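Indole-3-pyruvate decarboxylase (Azospirillum brasilense, PDB 2NXW) catalyses the thiamine-diphosphate-dependent decarboxylation of indole-3-pyruvate to indole-3-acetaldehyde and carbon dioxide, a step of auxin biosynthesis, and also decarboxylates phenylpyruvate. Local coordinates at residues Leu23-Leu28 with Phe51-Glu56; Leu27-Lys32 with Thr57-Leu62; Ser224-Val229 with Asp291-Leu296; Val253-Met258 with Thr268-Thr273; Met400-Phe405 with Gly543-Thr548. All coordinates share one frame; numbering follows the deposited sequence.

In the fold
Contacts 1 and 2 share Leu27, Leu28 and helix 23-33, and both lie in the N-terminal cofactor-binding domain. The first is a buried helix crossing made of carbon contacts, including the aliphatic part of Glu25; the second is only partly buried, and lysine and arginine chains edge its core. Contacts 3 and 4 meet on one sheet of the central domain, where strands 225-229 and 253-255 are neighbours. Main-chain hydrogen bonds dominate both, regular in the buried contact 3 and sparse where contact 4 binds a loop to the edge strand. Contact 5, buried at the cofactor, is joined by hydrogen bonds from Ser546 to the Asp402 carboxylate and by a water bridge; Leu404 touches Phe257 of contact 4.

Contact 1: Leu23-Leu28 with Phe51-Glu56; sequences LAEALL and FKVAEE
Val53 of helix 48-57 points toward helix 23-33 and sets its CG1 methyl into the angle between Ala24 and Glu25. This apolar core is small: CG1 of Val53 lies 3.9 Å from Ala24 CB, and the axes of the two short segments pass 9.5 Å apart, crossing at -57°. One turn on, Leu28 reaches across with CD1, which rests 3.8 Å from Ala54 CA and thus packs on the backbone as much as on the CB methyl. Both helices belong to the N-terminal cofactor-binding domain, where helix 48-57 is the helix of a beta-alpha-beta crossover between strands 39-41 and 62-64; Leu28 and Ala54 also touch Met39 of the first strand. Glu25 contributes its aliphatic part: CG, turned anti to the carbonyl carbon (chi1 -56°), meets Val53 CG1 at 3.6 Å, the two side chains crossing at about a right angle. Its carboxylate instead takes a hydrogen bond from Lys22 N. Farther round helix 48-57, Lys52 forms a salt bridge with Glu488 of the second subunit.

Contact 2: Leu27-Lys32 with Thr57-Leu62; sequences LLRALK and TQILPL
Ile59 drives its two branches against helix 23-33, CG2 settling over the backbone of Leu28 and CD1 reaching on to Arg29. In this apolar group CG2 of Ile59 is 3.8 Å from Leu28 CB, while CD1 of Ile59 lies 3.6 Å from Arg29 CG and over one face of the guanidinium, off toward its rim. Leu60 spreads its two methyls along the helix: CD1 approaches Leu28 CD2 at 4.0 Å and CD2 approaches Lys32 CB at 3.9 Å. The polar part is peripheral. The extended Lys32 chain, starting anti to its own N (chi1 -176°), runs past the Ile59 carbonyl, and a water accepts from Lys32 NZ and donates to Ile59 O, although its lysine leg is too short to be certain. Thr57 OG1 is hydrogen-bonded to Val53 O and receives only a weak bond from Ile59 N. Gln58, first past helix 48-57, has positive phi; the contact lies at the turn leading from this helix of a beta-alpha-beta crossover into strand 62-64.

Contact 3: Ser224-Val229 with Asp291-Leu296; sequences SPVLMV and DGLFLL
Val226 and Met228 face the strand 292-296 with both their N-H and C=O groups, and all four find partners there. Val226 N donates to Gly292 O at 2.9 Å from above the carbonyl plane, and Phe294 N returns a bond to Val226 O at 2.8 Å, nearly along the C=O axis. Farther on, Met228 N gives to Phe294 O at 2.8 Å, and Leu296 N reaches Met228 O in its carbonyl plane. The alternate residues Leu227 and Val229 turn their backbone groups the other way, to Val254 and its neighbours, so 225-229 is an inner strand of the parallel, Rossmann-like part of the central domain's sheet. At the Ser224 end, Asp291 takes over: its OD1 accepts a hydrogen bond from Ser224 N at 2.7 Å on the syn side, and OD2 accepts one from Thr223 N. Ser224 O is bound by the hydroxyl of Ser290. The side chains pair by sheet face. On one, Leu227 CD1 lies 3.6 Å from Phe294 CD2, the two chains side by side. On the other, Met228, its CG anti to the carbonyl carbon (chi1 -65°), brings SD to 3.4 Å from Leu295 CD2, while Leu293 CD1 meets Met228 CG at 3.6 Å.

Contact 4: Val253-Met258 with Thr268-Thr273; sequences VVTTFM and TPPLGT
Phe257 meets Thr273 through its backbone N, 3.9 Å from Thr273 CG2, while its CB points away from the loop 268-273; Met258 CE sits in plane at the edge of the Phe257 ring, and the ring of Phe305 meets it with the planes about 55° apart. The puckered ring of Pro270 is pressed against Val253 and Thr255: its CG is only 3.4 Å from Thr255 CG2, a tight contact, and 4.1 Å from Val253 CG1. Backbone bonds bracket this packing. Leu271 N donates to Val253 O at 2.8 Å, with the CA-H of Pro270 directed at the same oxygen, and Thr255 N donates to Gly272 O at 3.1 Å, in the carbonyl plane. A single bridge pairs Thr255 with Thr273, whose hydroxyl oxygens OG1 stand 3.0 Å apart; Thr255 OG1 sits between the backbone N and the carbonyl carbon (chi1 55°), which puts CG2 against Pro270. With an alanine in place of Thr255, Pro270 CG would probably lose its closest methyl partner, opening a small gap, and the Thr273 hydroxyl its close polar neighbour. Thr268 O is buried here with no partner in the model. The two assigned hydrogen bonds tying the loop to edge strand 253-255 are both main-chain, so they do not rely on side-chain polar groups.

Contact 5: Met400-Phe405 with Gly543-Thr548; sequences MGDCLF and GVLSDT. With TPP (thiamine diphosphate), chain E.
This contact belongs to the diphosphate end of the thiamine diphosphate site: helix 402-407 begins against the phosphate, and Asp402 joins that helix start to Ser546. Asp402 N donates to O2B of the cofactor at 2.8 Å, just past Gly401, the N-cap residue, where a side chain would strike the cofactor's O3A. The Asp402 carboxylate, carried away from the phosphate with CG anti to the backbone N (chi1 -159°), accepts two bonds from one residue on its syn lone pairs: Ser546 OG at 2.6 Å from Asp402 OD1, and Ser546 N at 2.9 Å from Asp402 OD2. Both oxygens are thereby gripped, setting the group's rotation. Ser546 OG also caps helix 547-558 at Leu549 N. An alanine in place of Asp402 would probably leave Ser546 N and OG without their acceptor and the start of this C-terminal helix less firmly tied. One turn along, CG2 of Thr548 lies 3.8 Å from Phe405 CD1, and a water accepts a hydrogen bond from Thr548 N and donates to Phe405 O. Phe552 meets the Phe405 ring edge-to-face. A helix start donating backbone N-H to the diphosphate, near the magnesium ion, is characteristic of the C-terminal domain of TPP enzymes.

Contact 1: Leu23-Leu28 with Phe51-Glu56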
# COMPACT_ATOMS: atom_id res chain seq x y z
N LEU A 23 11.24 35.25 -10.73
CA LEU A 23 11.39 33.81 -10.59
C LEU A 23 11.02 33.10 -11.90
O LEU A 23 11.75 32.22 -12.35
CB LEU A 23 10.50 33.32 -9.44
CG LEU A 23 10.61 31.84 -9.07
CD1 LEU A 23 10.19 31.64 -7.61
CD2 LEU A 23 9.74 31.01 -9.99
N ALA A 24 9.89 33.48 -12.50
CA ALA A 24 9.47 32.85 -13.75
C ALA A 24 10.51 33.02 -14.86
O ALA A 24 10.77 32.09 -15.62
CB ALA A 24 8.13 33.41 -14.21
N GLU A 25 11.12 34.20 -14.93
CA GLU A 25 12.14 34.49 -15.94
C GLU A 25 13.38 33.62 -15.70
O GLU A 25 13.97 33.09 -16.64
CB GLU A 25 12.56 35.97 -15.90
CG GLU A 25 11.41 36.96 -16.06
CD GLU A 25 11.88 38.42 -16.01
OE1 GLU A 25 12.51 38.84 -15.01
OE2 GLU A 25 11.60 39.16 -16.98
N ALA A 26 13.77 33.50 -14.43
CA ALA A 26 14.92 32.69 -14.07
C ALA A 26 14.70 31.23 -14.46
O ALA A 26 15.62 30.56 -14.93
CB ALA A 26 15.18 32.79 -12.57
N LEU A 27 13.47 30.76 -14.28
CA LEU A 27 13.14 29.38 -14.64
C LEU A 27 13.19 29.19 -16.15
O LEU A 27 13.79 28.23 -16.64
CB LEU A 27 11.76 29.01 -14.10
CG LEU A 27 11.19 27.67 -14.57
CD1 LEU A 27 12.11 26.52 -14.17
CD2 LEU A 27 9.81 27.48 -13.95
N LEU A 28 12.56 30.10 -16.89
CA LEU A 28 12.56 30.00 -18.35
C LEU A 28 14.00 30.03 -18.87
O LEU A 28 14.35 29.28 -19.78
CB LEU A 28 11.73 31.12 -18.97
CG LEU A 28 10.21 31.04 -18.72
CD1 LEU A 28 9.55 32.33 -19.17
CD2 LEU A 28 9.61 29.84 -19.48
N PHE A 51 2.13 32.75 -17.52
CA PHE A 51 2.03 32.80 -18.97
C PHE A 51 2.31 34.21 -19.49
O PHE A 51 2.82 34.37 -20.59
CB PHE A 51 0.65 32.32 -19.44
CG PHE A 51 0.54 30.82 -19.60
CD1 PHE A 51 0.65 29.98 -18.49
CD2 PHE A 51 0.32 30.26 -20.85
CE1 PHE A 51 0.54 28.60 -18.63
CE2 PHE A 51 0.20 28.87 -21.01
CZ PHE A 51 0.31 28.05 -19.89
N LYS A 52 2.00 35.22 -18.67
CA LYS A 52 2.25 36.62 -19.04
C LYS A 52 3.75 36.83 -19.18
O LYS A 52 4.20 37.44 -20.14
CB LYS A 52 1.68 37.56 -17.98
CG LYS A 52 2.00 39.04 -18.24
CD LYS A 52 1.32 39.93 -17.21
CE LYS A 52 1.71 41.40 -17.40
NZ LYS A 52 0.97 42.29 -16.46
N VAL A 53 4.51 36.32 -18.22
CA VAL A 53 5.96 36.46 -18.29
C VAL A 53 6.49 35.73 -19.52
O VAL A 53 7.32 36.24 -20.26
CB VAL A 53 6.65 35.91 -17.02
CG1 VAL A 53 8.17 35.92 -17.20
CG2 VAL A 53 6.26 36.75 -15.81
N ALA A 54 5.99 34.52 -19.75
CA ALA A 54 6.45 33.75 -20.90
C ALA A 54 6.18 34.48 -22.21
O ALA A 54 7.05 34.55 -23.08
CB ALA A 54 5.79 32.37 -20.91
N GLU A 55 4.98 35.03 -22.36
CA GLU A 55 4.61 35.72 -23.58
C GLU A 55 5.36 37.03 -23.78
O GLU A 55 5.80 37.35 -24.88
CB GLU A 55 3.12 36.00 -23.60
CG GLU A 55 2.66 36.68 -24.88
CD GLU A 55 1.18 36.95 -24.88
OE1 GLU A 55 0.75 37.99 -24.34
OE2 GLU A 55 0.43 36.10 -25.41
N GLU A 56 5.49 37.79 -22.70
CA GLU A 56 6.16 39.07 -22.80
C GLU A 56 7.67 38.98 -22.98
O GLU A 56 8.25 39.76 -23.75
CB GLU A 56 5.80 39.92 -21.58
CG GLU A 56 4.41 40.55 -21.71
CD GLU A 56 3.95 41.24 -20.45
OE1 GLU A 56 4.81 41.65 -19.64
OE2 GLU A 56 2.72 41.38 -20.27

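Contact 2: Leu27-Lys32 with Thr57-Leu62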
# COMPACT_ATOMS: atom_id res chain seq x y z
N LEU A 27 13.47 30.76 -14.28
CA LEU A 27 13.14 29.38 -14.64
C LEU A 27 13.19 29.19 -16.15
O LEU A 27 13.79 28.23 -16.64
CB LEU A 27 11.76 29.01 -14.10
CG LEU A 27 11.19 27.67 -14.57
CD1 LEU A 27 12.11 26.52 -14.17
CD2 LEU A 27 9.81 27.48 -13.95
N LEU A 28 12.56 30.10 -16.89
CA LEU A 28 12.56 30.00 -18.35
C LEU A 28 14.00 30.03 -18.87
O LEU A 28 14.35 29.28 -19.78
CB LEU A 28 11.73 31.12 -18.97
CG LEU A 28 10.21 31.04 -18.72
CD1 LEU A 28 9.55 32.33 -19.17
CD2 LEU A 28 9.61 29.84 -19.48
N ARG A 29 14.83 30.89 -18.29
CA ARG A 29 16.22 30.98 -18.72
C ARG A 29 17.00 29.70 -18.38
O ARG A 29 17.82 29.25 -19.17
CB ARG A 29 16.90 32.20 -18.08
CG ARG A 29 16.42 33.52 -18.66
CD ARG A 29 17.10 34.72 -18.01
NE ARG A 29 16.61 35.98 -18.57
CZ ARG A 29 16.84 36.38 -19.82
NH1 ARG A 29 17.56 35.63 -20.64
NH2 ARG A 29 16.34 37.54 -20.25
N ALA A 30 16.73 29.12 -17.21
CA ALA A 30 17.40 27.88 -16.80
C ALA A 30 17.04 26.75 -17.77
O ALA A 30 17.88 25.89 -18.08
CB ALA A 30 16.98 27.51 -15.39
N LEU A 31 15.80 26.74 -18.24
CA LEU A 31 15.36 25.72 -19.18
C LEU A 31 16.05 25.92 -20.53
O LEU A 31 16.54 24.96 -21.13
CB LEU A 31 13.83 25.77 -19.34
CG LEU A 31 13.07 25.31 -18.10
CD1 LEU A 31 11.62 25.78 -18.15
CD2 LEU A 31 13.17 23.78 -18.00
N LYS A 32 16.11 27.16 -20.98
CA LYS A 32 16.77 27.47 -22.24
C LYS A 32 18.26 27.12 -22.16
O LYS A 32 18.83 26.61 -23.13
CB LYS A 32 16.59 28.95 -22.59
CG LYS A 32 17.17 29.30 -23.95
CD LYS A 32 16.95 30.75 -24.29
CE LYS A 32 17.54 31.06 -25.66
NZ LYS A 32 17.36 32.49 -26.03
N THR A 57 8.30 38.03 -22.31
CA THR A 57 9.75 37.88 -22.41
C THR A 57 10.20 37.07 -23.62
O THR A 57 11.31 37.26 -24.12
CB THR A 57 10.35 37.21 -21.17
OG1 THR A 57 9.87 35.85 -21.09
CG2 THR A 57 9.96 37.98 -19.90
N GLN A 58 9.35 36.16 -24.08
CA GLN A 58 9.68 35.31 -25.22
C GLN A 58 11.01 34.58 -25.03
O GLN A 58 11.74 34.35 -26.00
CB GLN A 58 9.71 36.13 -26.51
CG GLN A 58 8.34 36.62 -26.99
CD GLN A 58 7.44 35.48 -27.44
OE1 GLN A 58 7.86 34.63 -28.22
NE2 GLN A 58 6.20 35.47 -26.96
N ILE A 59 11.34 34.21 -23.80
CA ILE A 59 12.59 33.49 -23.55
C ILE A 59 12.52 32.14 -24.28
O ILE A 59 13.51 31.66 -24.85
CB ILE A 59 12.82 33.27 -22.04
CG1 ILE A 59 13.10 34.62 -21.37
CG2 ILE A 59 14.00 32.33 -21.81
CD1 ILE A 59 13.17 34.57 -19.86
N LEU A 60 11.33 31.54 -24.26
CA LEU A 60 11.07 30.28 -24.96
C LEU A 60 9.81 30.54 -25.77
O LEU A 60 8.89 31.21 -25.29
CB LEU A 60 10.80 29.13 -23.98
CG LEU A 60 11.91 28.56 -23.11
CD1 LEU A 60 11.34 27.44 -22.24
CD2 LEU A 60 13.05 28.04 -23.98
N PRO A 61 9.77 30.05 -27.01
CA PRO A 61 8.58 30.24 -27.84
C PRO A 61 7.41 29.62 -27.09
O PRO A 61 7.52 28.49 -26.60
CB PRO A 61 8.93 29.47 -29.11
CG PRO A 61 10.42 29.65 -29.20
CD PRO A 61 10.87 29.44 -27.78
N LEU A 62 6.30 30.35 -26.99
CA LEU A 62 5.12 29.85 -26.27
C LEU A 62 4.07 29.33 -27.24
O LEU A 62 3.54 30.09 -28.06
CB LEU A 62 4.54 30.97 -25.41
CG LEU A 62 3.24 30.69 -24.64
CD1 LEU A 62 3.48 29.62 -23.58
CD2 LEU A 62 2.75 31.99 -23.99
O HOH W 1 15.20 33.79 -26.04

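Contact 3: Ser224-Val229 with Asp291-Leu296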
# COMPACT_ATOMS: atom_id res chain seq x y z
N SER A 224 27.48 -16.78 -27.24
CA SER A 224 26.70 -15.96 -28.17
C SER A 224 26.34 -14.61 -27.55
O SER A 224 25.17 -14.32 -27.27
CB SER A 224 25.43 -16.70 -28.57
OG SER A 224 24.76 -16.01 -29.62
N PRO A 225 27.35 -13.76 -27.32
CA PRO A 225 27.10 -12.44 -26.74
C PRO A 225 26.38 -11.53 -27.73
O PRO A 225 26.50 -11.69 -28.95
CB PRO A 225 28.50 -11.94 -26.42
CG PRO A 225 29.33 -12.55 -27.52
CD PRO A 225 28.78 -13.96 -27.59
N VAL A 226 25.61 -10.59 -27.19
CA VAL A 226 24.87 -9.64 -28.01
C VAL A 226 24.89 -8.28 -27.34
O VAL A 226 24.65 -8.18 -26.14
CB VAL A 226 23.39 -10.06 -28.18
CG1 VAL A 226 22.62 -8.95 -28.88
CG2 VAL A 226 23.30 -11.37 -28.95
N LEU A 227 25.19 -7.24 -28.11
CA LEU A 227 25.18 -5.88 -27.59
C LEU A 227 23.88 -5.23 -28.08
O LEU A 227 23.66 -5.14 -29.29
CB LEU A 227 26.37 -5.05 -28.08
CG LEU A 227 26.28 -3.56 -27.74
CD1 LEU A 227 26.41 -3.39 -26.23
CD2 LEU A 227 27.37 -2.76 -28.44
N MET A 228 23.03 -4.80 -27.15
CA MET A 228 21.78 -4.13 -27.50
C MET A 228 21.93 -2.63 -27.21
O MET A 228 22.28 -2.23 -26.10
CB MET A 228 20.61 -4.68 -26.69
CG MET A 228 20.29 -6.13 -26.99
SD MET A 228 18.56 -6.52 -26.64
CE MET A 228 17.79 -5.89 -28.12
N VAL A 229 21.68 -1.81 -28.23
CA VAL A 229 21.78 -0.37 -28.11
C VAL A 229 20.36 0.13 -27.87
O VAL A 229 19.46 -0.08 -28.69
CB VAL A 229 22.42 0.23 -29.37
CG1 VAL A 229 22.44 1.75 -29.29
CG2 VAL A 229 23.84 -0.31 -29.51
N ASP A 291 23.68 -15.76 -24.29
CA ASP A 291 24.18 -16.10 -22.97
C ASP A 291 25.11 -14.99 -22.46
O ASP A 291 25.90 -15.18 -21.53
CB ASP A 291 24.91 -17.46 -23.00
CG ASP A 291 26.12 -17.46 -23.92
OD1 ASP A 291 26.16 -16.68 -24.89
OD2 ASP A 291 27.04 -18.27 -23.66
N GLY A 292 24.99 -13.82 -23.08
CA GLY A 292 25.77 -12.65 -22.72
C GLY A 292 25.10 -11.46 -23.38
O GLY A 292 25.63 -10.87 -24.33
N LEU A 293 23.91 -11.13 -22.88
CA LEU A 293 23.10 -10.03 -23.43
C LEU A 293 23.38 -8.72 -22.71
O LEU A 293 22.97 -8.51 -21.57
CB LEU A 293 21.62 -10.39 -23.30
CG LEU A 293 20.59 -9.45 -23.94
CD1 LEU A 293 20.79 -9.37 -25.45
CD2 LEU A 293 19.20 -9.96 -23.61
N PHE A 294 24.08 -7.82 -23.38
CA PHE A 294 24.44 -6.53 -22.80
C PHE A 294 23.39 -5.49 -23.21
O PHE A 294 23.40 -5.00 -24.34
CB PHE A 294 25.83 -6.13 -23.32
CG PHE A 294 26.44 -4.93 -22.64
CD1 PHE A 294 25.80 -4.26 -21.60
CD2 PHE A 294 27.69 -4.48 -23.05
CE1 PHE A 294 26.40 -3.16 -20.98
CE2 PHE A 294 28.30 -3.38 -22.45
CZ PHE A 294 27.66 -2.72 -21.41
N LEU A 295 22.49 -5.17 -22.28
CA LEU A 295 21.43 -4.18 -22.52
C LEU A 295 21.99 -2.82 -22.14
O LEU A 295 21.97 -2.43 -20.96
CB LEU A 295 20.19 -4.50 -21.68
CG LEU A 295 19.55 -5.87 -21.90
CD1 LEU A 295 18.39 -6.05 -20.94
CD2 LEU A 295 19.09 -5.99 -23.35
N LEU A 296 22.48 -2.10 -23.13
CA LEU A 296 23.05 -0.79 -22.88
C LEU A 296 21.98 0.30 -22.89
O LEU A 296 21.65 0.85 -23.95
CB LEU A 296 24.14 -0.50 -23.93
CG LEU A 296 25.08 0.69 -23.69
CD1 LEU A 296 25.95 0.43 -22.47
CD2 LEU A 296 25.95 0.90 -24.93

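Contact 4: Val253-Met258 with Thr268-Thr273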
# COMPACT_ATOMS: atom_id res chain seq x y z
N VAL A 253 25.42 -6.71 -32.93
CA VAL A 253 24.71 -5.53 -32.46
C VAL A 253 23.24 -5.56 -32.87
O VAL A 253 22.92 -5.90 -34.01
CB VAL A 253 25.35 -4.26 -33.06
CG1 VAL A 253 24.63 -3.02 -32.56
CG2 VAL A 253 26.83 -4.21 -32.69
N VAL A 254 22.38 -5.17 -31.94
CA VAL A 254 20.93 -5.11 -32.18
C VAL A 254 20.39 -3.88 -31.45
O VAL A 254 20.99 -3.42 -30.48
CB VAL A 254 20.23 -6.38 -31.62
CG1 VAL A 254 18.72 -6.28 -31.77
CG2 VAL A 254 20.74 -7.62 -32.34
N THR A 255 19.29 -3.31 -31.91
CA THR A 255 18.73 -2.17 -31.19
C THR A 255 17.37 -2.54 -30.64
O THR A 255 16.74 -3.48 -31.11
CB THR A 255 18.52 -0.91 -32.08
OG1 THR A 255 17.72 -1.27 -33.22
CG2 THR A 255 19.84 -0.35 -32.55
N THR A 256 16.94 -1.83 -29.60
CA THR A 256 15.59 -2.03 -29.07
C THR A 256 14.73 -1.06 -29.88
O THR A 256 15.25 -0.28 -30.67
CB THR A 256 15.48 -1.61 -27.60
OG1 THR A 256 15.92 -0.26 -27.46
CG2 THR A 256 16.30 -2.55 -26.72
N PHE A 257 13.42 -1.10 -29.68
CA PHE A 257 12.54 -0.20 -30.41
C PHE A 257 12.93 1.27 -30.21
O PHE A 257 12.97 2.05 -31.17
CB PHE A 257 11.08 -0.38 -29.98
CG PHE A 257 10.14 0.59 -30.61
CD1 PHE A 257 9.79 0.47 -31.95
CD2 PHE A 257 9.66 1.68 -29.89
CE1 PHE A 257 8.97 1.42 -32.56
CE2 PHE A 257 8.85 2.63 -30.49
CZ PHE A 257 8.50 2.50 -31.83
N MET A 258 13.20 1.66 -28.97
CA MET A 258 13.57 3.04 -28.68
C MET A 258 14.99 3.37 -29.13
O MET A 258 15.40 4.53 -29.09
CB MET A 258 13.42 3.34 -27.19
CG MET A 258 11.99 3.28 -26.69
SD MET A 258 11.03 4.80 -26.95
CE MET A 258 9.32 4.14 -27.05
N THR A 268 29.92 -1.10 -37.49
CA THR A 268 29.23 -2.32 -37.07
C THR A 268 27.80 -1.90 -36.70
O THR A 268 27.47 -1.73 -35.52
CB THR A 268 29.93 -3.02 -35.88
OG1 THR A 268 29.93 -2.16 -34.72
CG2 THR A 268 31.38 -3.36 -36.24
N PRO A 269 26.94 -1.72 -37.71
CA PRO A 269 25.55 -1.31 -37.52
C PRO A 269 24.67 -2.43 -36.98
O PRO A 269 25.04 -3.60 -37.02
CB PRO A 269 25.14 -0.87 -38.92
CG PRO A 269 25.87 -1.84 -39.79
CD PRO A 269 27.24 -1.91 -39.14
N PRO A 270 23.49 -2.08 -36.44
CA PRO A 270 22.59 -3.10 -35.90
C PRO A 270 22.14 -4.08 -36.98
O PRO A 270 21.91 -3.69 -38.13
CB PRO A 270 21.43 -2.27 -35.37
CG PRO A 270 22.08 -0.98 -34.98
CD PRO A 270 22.99 -0.73 -36.16
N LEU A 271 22.02 -5.35 -36.61
CA LEU A 271 21.56 -6.39 -37.53
C LEU A 271 20.07 -6.19 -37.76
O LEU A 271 19.51 -6.64 -38.75
CB LEU A 271 21.79 -7.77 -36.92
CG LEU A 271 23.24 -8.18 -36.70
CD1 LEU A 271 23.30 -9.36 -35.74
CD2 LEU A 271 23.89 -8.53 -38.03
N GLY A 272 19.44 -5.50 -36.81
CA GLY A 272 18.01 -5.23 -36.87
C GLY A 272 17.52 -4.71 -35.54
O GLY A 272 18.31 -4.45 -34.63
N THR A 273 16.20 -4.55 -35.44
CA THR A 273 15.57 -4.06 -34.23
C THR A 273 14.75 -5.17 -33.57
O THR A 273 13.88 -5.77 -34.20
CB THR A 273 14.64 -2.88 -34.54
OG1 THR A 273 15.42 -1.81 -35.09
CG2 THR A 273 13.93 -2.39 -33.28

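Contact 5: Met400-Phe405 with Gly543-Thr548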
# COMPACT_ATOMS: atom_id res chain seq x y z
N MET A 400 -0.70 4.73 -31.11
CA MET A 400 -0.75 3.30 -30.82
C MET A 400 -1.90 2.73 -31.65
O MET A 400 -2.98 3.32 -31.70
CB MET A 400 -1.02 3.06 -29.33
CG MET A 400 -1.23 1.59 -28.97
SD MET A 400 0.18 0.57 -29.42
CE MET A 400 -0.40 -1.02 -28.85
N GLY A 401 -1.64 1.60 -32.30
CA GLY A 401 -2.64 0.95 -33.15
C GLY A 401 -1.90 0.31 -34.31
O GLY A 401 -0.67 0.26 -34.31
N ASP A 402 -2.61 -0.18 -35.32
CA ASP A 402 -1.92 -0.78 -36.45
C ASP A 402 -1.07 0.27 -37.18
O ASP A 402 -0.15 -0.07 -37.92
CB ASP A 402 -2.91 -1.46 -37.41
CG ASP A 402 -2.23 -2.50 -38.30
OD1 ASP A 402 -1.08 -2.88 -38.01
OD2 ASP A 402 -2.87 -2.93 -39.29
N CYS A 403 -1.36 1.55 -36.96
CA CYS A 403 -0.54 2.59 -37.58
C CYS A 403 0.93 2.44 -37.15
O CYS A 403 1.83 2.63 -37.96
CB CYS A 403 -1.06 3.98 -37.20
SG CYS A 403 -1.17 4.33 -35.42
N LEU A 404 1.16 2.06 -35.89
CA LEU A 404 2.52 1.86 -35.38
C LEU A 404 3.15 0.61 -35.99
O LEU A 404 4.30 0.61 -36.39
CB LEU A 404 2.49 1.71 -33.86
CG LEU A 404 3.84 1.34 -33.22
CD1 LEU A 404 4.94 2.30 -33.67
CD2 LEU A 404 3.68 1.36 -31.72
N PHE A 405 2.38 -0.47 -36.06
CA PHE A 405 2.88 -1.71 -36.64
C PHE A 405 3.21 -1.52 -38.12
O PHE A 405 4.16 -2.13 -38.63
CB PHE A 405 1.85 -2.82 -36.42
CG PHE A 405 1.78 -3.30 -35.00
CD1 PHE A 405 2.41 -4.48 -34.61
CD2 PHE A 405 1.13 -2.55 -34.03
CE1 PHE A 405 2.38 -4.91 -33.28
CE2 PHE A 405 1.10 -2.97 -32.69
CZ PHE A 405 1.73 -4.16 -32.32
N GLY A 543 -10.36 -6.32 -40.41
CA GLY A 543 -9.75 -7.62 -40.66
C GLY A 543 -8.49 -7.57 -41.50
O GLY A 543 -7.83 -8.59 -41.71
N VAL A 544 -8.13 -6.38 -41.99
CA VAL A 544 -6.94 -6.22 -42.83
C VAL A 544 -5.87 -5.56 -41.98
O VAL A 544 -6.04 -4.43 -41.54
CB VAL A 544 -7.27 -5.37 -44.07
CG1 VAL A 544 -6.07 -5.28 -44.99
CG2 VAL A 544 -8.46 -6.01 -44.81
N LEU A 545 -4.79 -6.29 -41.75
CA LEU A 545 -3.71 -5.85 -40.87
C LEU A 545 -2.36 -5.71 -41.55
O LEU A 545 -2.10 -6.31 -42.59
CB LEU A 545 -3.55 -6.86 -39.73
CG LEU A 545 -4.83 -7.38 -39.10
CD1 LEU A 545 -4.50 -8.46 -38.07
CD2 LEU A 545 -5.58 -6.23 -38.45
N SER A 546 -1.48 -4.94 -40.92
CA SER A 546 -0.11 -4.80 -41.41
C SER A 546 0.56 -6.16 -41.22
O SER A 546 0.10 -6.97 -40.41
CB SER A 546 0.65 -3.76 -40.59
OG SER A 546 0.84 -4.19 -39.25
N ASP A 547 1.65 -6.42 -41.93
CA ASP A 547 2.32 -7.71 -41.76
C ASP A 547 2.87 -7.87 -40.33
O ASP A 547 2.86 -8.96 -39.75
CB ASP A 547 3.47 -7.86 -42.76
CG ASP A 547 3.00 -7.98 -44.20
OD1 ASP A 547 1.78 -8.15 -44.45
OD2 ASP A 547 3.86 -7.93 -45.10
N THR A 548 3.37 -6.78 -39.76
CA THR A 548 3.92 -6.86 -38.41
C THR A 548 2.83 -7.15 -37.37
O THR A 548 3.05 -7.93 -36.45
CB THR A 548 4.69 -5.56 -38.07
OG1 THR A 548 5.69 -5.35 -39.08
CG2 THR A 548 5.36 -5.66 -36.71
N1' TPP E . -7.15 4.06 -24.15
C2' TPP E . -5.93 4.61 -24.25
CM2 TPP E . -5.73 6.05 -23.82
N3' TPP E . -4.90 3.90 -24.71
C4' TPP E . -5.03 2.60 -25.11
N4' TPP E . -3.92 1.91 -25.50
C5' TPP E . -6.32 1.99 -25.08
C6' TPP E . -7.38 2.76 -24.56
C7' TPP E . -6.58 0.54 -25.55
N3 TPP E . -6.37 0.32 -27.06
C2 TPP E . -5.22 -0.21 -27.47
S1 TPP E . -5.40 -0.32 -29.21
C5 TPP E . -7.03 0.34 -29.31
C4 TPP E . -7.35 0.60 -27.99
CM4 TPP E . -8.73 1.20 -27.60
C6 TPP E . -7.80 0.52 -30.56
C7 TPP E . -7.13 1.61 -31.42
O7 TPP E . -8.04 1.87 -32.46
PA TPP E . -7.40 2.73 -33.62
O1A TPP E . -6.82 4.06 -33.14
O2A TPP E . -8.55 2.95 -34.60
O3A TPP E . -6.25 1.94 -34.37
PB TPP E . -6.48 0.38 -34.90
O1B TPP E . -7.85 0.26 -35.58
O2B TPP E . -5.30 0.15 -35.89
O3B TPP E . -6.34 -0.59 -33.74
O HOH W 2 -5.41 -1.98 -39.68
O HOH W 3 4.05 -3.97 -40.81